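Side-chain contacts in colicin B (Escherichia coli, PDB 1RH1), which kills Escherichia coli and closely related bacteria by forming a channel that depolarises the cytoplasmic membrane and dissipates the cell's energy: residues 72-77 and 220-225; 352-357 and 495-500. All coordinates share one frame; numbering follows the deposited sequence.

Contact 1. Residues 72-77 and 220-225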
# COMPACT_ATOMS: atom_id res chain seq x y z
N ILE A 72 16.99 -8.41 -25.67
CA ILE A 72 16.58 -9.67 -26.28
C ILE A 72 15.33 -9.44 -27.14
O ILE A 72 14.36 -8.81 -26.73
CB ILE A 72 16.43 -10.68 -25.07
CG1 ILE A 72 17.84 -11.09 -24.75
CG2 ILE A 72 15.71 -11.98 -25.34
CD1 ILE A 72 17.92 -11.64 -23.34
N ILE A 73 15.45 -9.92 -28.39
CA ILE A 73 14.49 -9.70 -29.47
C ILE A 73 13.65 -10.93 -29.76
O ILE A 73 14.23 -11.99 -29.97
CB ILE A 73 15.29 -9.26 -30.73
CG1 ILE A 73 16.13 -8.04 -30.48
CG2 ILE A 73 14.31 -8.88 -31.81
CD1 ILE A 73 17.05 -7.75 -31.67
N LEU A 74 12.32 -10.87 -29.82
CA LEU A 74 11.50 -12.05 -30.13
C LEU A 74 11.52 -12.29 -31.63
O LEU A 74 11.41 -11.33 -32.39
CB LEU A 74 10.06 -11.82 -29.67
CG LEU A 74 9.06 -12.95 -29.76
CD1 LEU A 74 9.52 -14.14 -28.97
CD2 LEU A 74 7.75 -12.49 -29.17
N ASP A 75 11.65 -13.55 -32.07
CA ASP A 75 11.80 -13.91 -33.50
C ASP A 75 12.91 -13.07 -34.16
O ASP A 75 12.76 -12.53 -35.26
CB ASP A 75 10.48 -13.70 -34.29
CG ASP A 75 9.24 -14.46 -33.82
OD1 ASP A 75 8.15 -13.90 -33.88
OD2 ASP A 75 9.36 -15.62 -33.41
N LYS A 76 14.06 -13.00 -33.47
CA LYS A 76 15.19 -12.20 -33.93
C LYS A 76 15.47 -12.33 -35.40
O LYS A 76 15.66 -11.32 -36.07
CB LYS A 76 16.50 -12.54 -33.22
CG LYS A 76 17.50 -11.39 -33.43
CD LYS A 76 18.89 -11.56 -32.83
CE LYS A 76 19.75 -10.32 -33.12
NZ LYS A 76 21.16 -10.50 -32.77
N GLU A 77 15.40 -13.59 -35.86
CA GLU A 77 15.70 -14.01 -37.22
C GLU A 77 14.65 -14.88 -37.92
O GLU A 77 14.99 -15.75 -38.72
CB GLU A 77 17.06 -14.73 -37.17
CG GLU A 77 18.16 -13.69 -37.15
CD GLU A 77 19.59 -14.17 -36.97
OE1 GLU A 77 19.94 -15.26 -37.44
OE2 GLU A 77 20.37 -13.44 -36.37
N PRO A 220 5.66 -12.10 -19.98
CA PRO A 220 4.22 -12.36 -20.02
C PRO A 220 3.62 -12.05 -21.38
O PRO A 220 4.12 -11.18 -22.10
CB PRO A 220 3.63 -11.52 -18.88
CG PRO A 220 4.51 -10.31 -18.87
CD PRO A 220 5.90 -10.90 -19.18
N ASN A 221 2.57 -12.83 -21.71
CA ASN A 221 1.89 -12.84 -23.01
C ASN A 221 2.74 -13.38 -24.18
O ASN A 221 2.23 -13.86 -25.19
CB ASN A 221 1.41 -11.44 -23.41
CG ASN A 221 0.34 -10.86 -22.50
OD1 ASN A 221 -0.81 -11.30 -22.53
ND2 ASN A 221 0.70 -9.87 -21.67
N LEU A 222 4.07 -13.31 -24.05
CA LEU A 222 5.03 -13.76 -25.05
C LEU A 222 5.35 -15.25 -24.91
O LEU A 222 5.06 -15.83 -23.85
CB LEU A 222 6.28 -12.91 -24.89
CG LEU A 222 5.99 -11.43 -25.05
CD1 LEU A 222 7.30 -10.71 -25.08
CD2 LEU A 222 5.25 -11.11 -26.33
N PRO A 223 5.87 -15.95 -25.92
CA PRO A 223 6.22 -17.35 -25.78
C PRO A 223 7.37 -17.59 -24.79
O PRO A 223 8.18 -16.70 -24.46
CB PRO A 223 6.49 -17.75 -27.21
CG PRO A 223 7.08 -16.50 -27.82
CD PRO A 223 6.15 -15.46 -27.26
N ASP A 224 7.39 -18.84 -24.30
CA ASP A 224 8.37 -19.30 -23.33
C ASP A 224 9.81 -19.08 -23.79
O ASP A 224 10.14 -19.27 -24.97
CB ASP A 224 8.08 -20.78 -23.08
CG ASP A 224 6.79 -21.15 -22.33
OD1 ASP A 224 6.76 -22.19 -21.68
OD2 ASP A 224 5.79 -20.42 -22.38
N LEU A 225 10.65 -18.56 -22.88
CA LEU A 225 12.05 -18.31 -23.22
C LEU A 225 12.82 -19.61 -23.17
O LEU A 225 12.55 -20.47 -22.32
CB LEU A 225 12.60 -17.30 -22.23
CG LEU A 225 14.05 -16.88 -22.36
CD1 LEU A 225 14.37 -16.25 -23.69
CD2 LEU A 225 14.30 -15.89 -21.26
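Leu-74 reaches across to Leu-222 and Pro-223 with the two methyls of its fork, both of which lie on the proline ring. CD1 points at a corner of that ring, 3.6 Å from CG of Pro-223. The other methyl, CD2, lies 3.9 Å from CD of Pro-223 and alone also reaches Leu-222, 4.0 Å from its CD2. With CG trans to the backbone N (chi1 -174°), the leucine extends from the segment that carries on from strand 70-73 toward the loop that leads into strand 225-228.

The side of Leu-222 is the buried one, enclosed by Trp-86 and Arg-140; nearby, Ile-72 and Leu-225 both meet Val-88 and Met-142 without touching each other. Pro-223 makes the closest touch, yet marks the solvent side: its ring covers the fork from an exposed position, a place that suits a stiff apolar residue in an extended loop. Beyond Leu-74 the chain turns polar, and Asp-75 uses OD2 to accept a hydrogen bond from the backbone N of Gly-85.

No hydrogen bond joins the two segments. Their attraction is therefore dispersive and hydrophobic, with little directional demand, while backbone bonds such as that of Ile-72 with Arg-140 in strand 139-146 hold strand 70-73 in place.

Contact 2. Residues 352-357 and 495-500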
# COMPACT_ATOMS: atom_id res chain seq x y z
N ALA A 352 -15.57 4.23 24.79
CA ALA A 352 -14.23 4.43 24.28
C ALA A 352 -13.77 3.27 23.41
O ALA A 352 -13.13 3.53 22.41
CB ALA A 352 -13.29 4.58 25.42
N GLU A 353 -14.10 2.00 23.72
CA GLU A 353 -13.73 0.85 22.89
C GLU A 353 -14.36 1.00 21.52
O GLU A 353 -13.69 0.95 20.49
CB GLU A 353 -14.22 -0.47 23.51
CG GLU A 353 -13.35 -1.03 24.66
CD GLU A 353 -13.96 -2.12 25.58
OE1 GLU A 353 -14.76 -2.95 25.12
OE2 GLU A 353 -13.61 -2.14 26.78
N ASN A 354 -15.66 1.29 21.51
CA ASN A 354 -16.39 1.53 20.28
C ASN A 354 -15.89 2.69 19.43
O ASN A 354 -15.95 2.63 18.20
CB ASN A 354 -17.83 1.76 20.62
CG ASN A 354 -18.60 0.47 20.59
OD1 ASN A 354 -18.40 -0.43 21.41
ND2 ASN A 354 -19.48 0.37 19.60
N ILE A 355 -15.41 3.75 20.07
CA ILE A 355 -14.91 4.89 19.32
C ILE A 355 -13.54 4.51 18.79
O ILE A 355 -13.25 4.75 17.61
CB ILE A 355 -14.82 6.15 20.23
CG1 ILE A 355 -16.18 6.56 20.73
CG2 ILE A 355 -14.27 7.31 19.44
CD1 ILE A 355 -16.19 7.78 21.67
N ASN A 356 -12.73 3.85 19.63
CA ASN A 356 -11.37 3.52 19.24
C ASN A 356 -11.30 2.54 18.10
O ASN A 356 -10.24 2.34 17.51
CB ASN A 356 -10.61 2.95 20.41
CG ASN A 356 -9.15 3.32 20.23
OD1 ASN A 356 -8.30 2.53 19.82
ND2 ASN A 356 -8.82 4.57 20.50
N ASN A 357 -12.43 1.93 17.75
CA ASN A 357 -12.51 1.03 16.60
C ASN A 357 -13.44 1.51 15.49
O ASN A 357 -13.48 0.94 14.40
CB ASN A 357 -12.98 -0.33 17.06
CG ASN A 357 -12.11 -0.94 18.13
OD1 ASN A 357 -12.65 -1.68 18.95
ND2 ASN A 357 -10.81 -0.63 18.17
N ALA A 495 -25.70 7.54 21.93
CA ALA A 495 -26.73 7.58 20.90
C ALA A 495 -26.26 7.58 19.44
O ALA A 495 -27.01 7.14 18.58
CB ALA A 495 -27.59 8.81 21.11
N PHE A 496 -25.06 8.06 19.13
CA PHE A 496 -24.50 8.04 17.79
C PHE A 496 -23.81 6.72 17.51
O PHE A 496 -23.33 6.50 16.39
CB PHE A 496 -23.47 9.18 17.59
CG PHE A 496 -24.14 10.53 17.32
CD1 PHE A 496 -24.10 11.54 18.28
CD2 PHE A 496 -24.85 10.74 16.13
CE1 PHE A 496 -24.77 12.73 18.05
CE2 PHE A 496 -25.51 11.94 15.90
CZ PHE A 496 -25.48 12.94 16.86
N ILE A 497 -23.71 5.86 18.52
CA ILE A 497 -22.96 4.62 18.37
C ILE A 497 -23.90 3.45 18.54
O ILE A 497 -24.01 2.58 17.68
CB ILE A 497 -21.81 4.49 19.42
CG1 ILE A 497 -20.94 5.73 19.52
CG2 ILE A 497 -20.93 3.33 18.97
CD1 ILE A 497 -19.78 5.64 20.49
N ASP A 498 -24.62 3.49 19.64
CA ASP A 498 -25.46 2.37 19.94
C ASP A 498 -26.56 2.72 20.90
O ASP A 498 -26.38 3.59 21.74
CB ASP A 498 -24.59 1.29 20.51
CG ASP A 498 -25.06 -0.11 20.20
OD1 ASP A 498 -24.24 -0.87 19.69
OD2 ASP A 498 -26.23 -0.45 20.45
N ASP A 499 -27.70 2.02 20.82
CA ASP A 499 -28.78 2.24 21.76
C ASP A 499 -28.49 1.45 23.03
O ASP A 499 -29.06 1.77 24.07
CB ASP A 499 -30.12 1.80 21.15
CG ASP A 499 -31.34 2.02 22.05
OD1 ASP A 499 -31.75 3.17 22.25
OD2 ASP A 499 -31.89 1.04 22.54
N LYS A 500 -27.61 0.42 22.97
CA LYS A 500 -27.19 -0.33 24.15
C LYS A 500 -26.81 0.66 25.24
O LYS A 500 -27.45 0.72 26.29
CB LYS A 500 -25.93 -1.20 23.95
CG LYS A 500 -25.94 -2.35 22.94
CD LYS A 500 -27.18 -3.25 23.03
CE LYS A 500 -27.19 -4.31 21.91
NZ LYS A 500 -28.42 -5.09 21.95
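Ile-497 divides its two branches between consecutive residues of helix 342-357. Its CG2 methyl lies against the side chain of Asn-354, 3.8 Å from CB of that residue and 4.0 Å from its CG, so the isoleucine meets the root of the asparagine as well as its amide group. The longer branch goes to Ile-355, where CD1 of Ile-497 comes within 3.7 Å of CG1 of Ile-355.

The torsions explain this division. In Ile-497, CG1 lies beside the backbone N (chi1 -49°) and opposite the carbonyl carbon, and CD1 continues the chain in an extended line, carrying the terminal methyl to the helix; CG2 is thereby left anti to the N and facing Asn-354. Ile-355 has the same pair of rotamers, but the two isoleucine side chains run at about a right angle, and it is the middle of one that receives the end of the other. A beta-branched residue fits the position of Ile-497 well, since it offers two separate apolar surfaces close to the backbone.

Burial increases from Asn-354, which is partly exposed and can keep a polar group at the boundary, to the buried Ile-355, which also packs on Leu-322 and Thr-325 of helix 291-340. On the other segment, Phe-496 turns to Met-444 and Val-447 of helix 441-452.

Just beyond the contact, Asp-498 accepts a nearly straight bond (171°) from the backbone N of Lys-500 to its OD2, 3.0 Å long; the donor approaches from 33° outside the carboxylate plane. This is helix capping by an aspartate ahead of helix 500-510, set in a short interhelical connection of the all-helical pore-forming domain of channel colicins.

Overall arrangement
Contacts 1 and 2 lie on opposite sides of the chain's centre, their own centres about 59 Å apart, and share no secondary-structure element. Contact 1 belongs to the mixed beta region of the N-terminal part, contact 2 to the helical pore-forming part; the long helix 291-340 runs between the two regions. Each sets a connecting loop against the chain at a regular element, strand 70-73 in the first and a helix in the second. The 72-77/220-225 contact is mostly buried and purely apolar, with one exposed residue at its edge. The 352-357/495-500 contact is only partly buried and mixes aliphatic packing with an asparagine, as befits a helix with one face toward solvent.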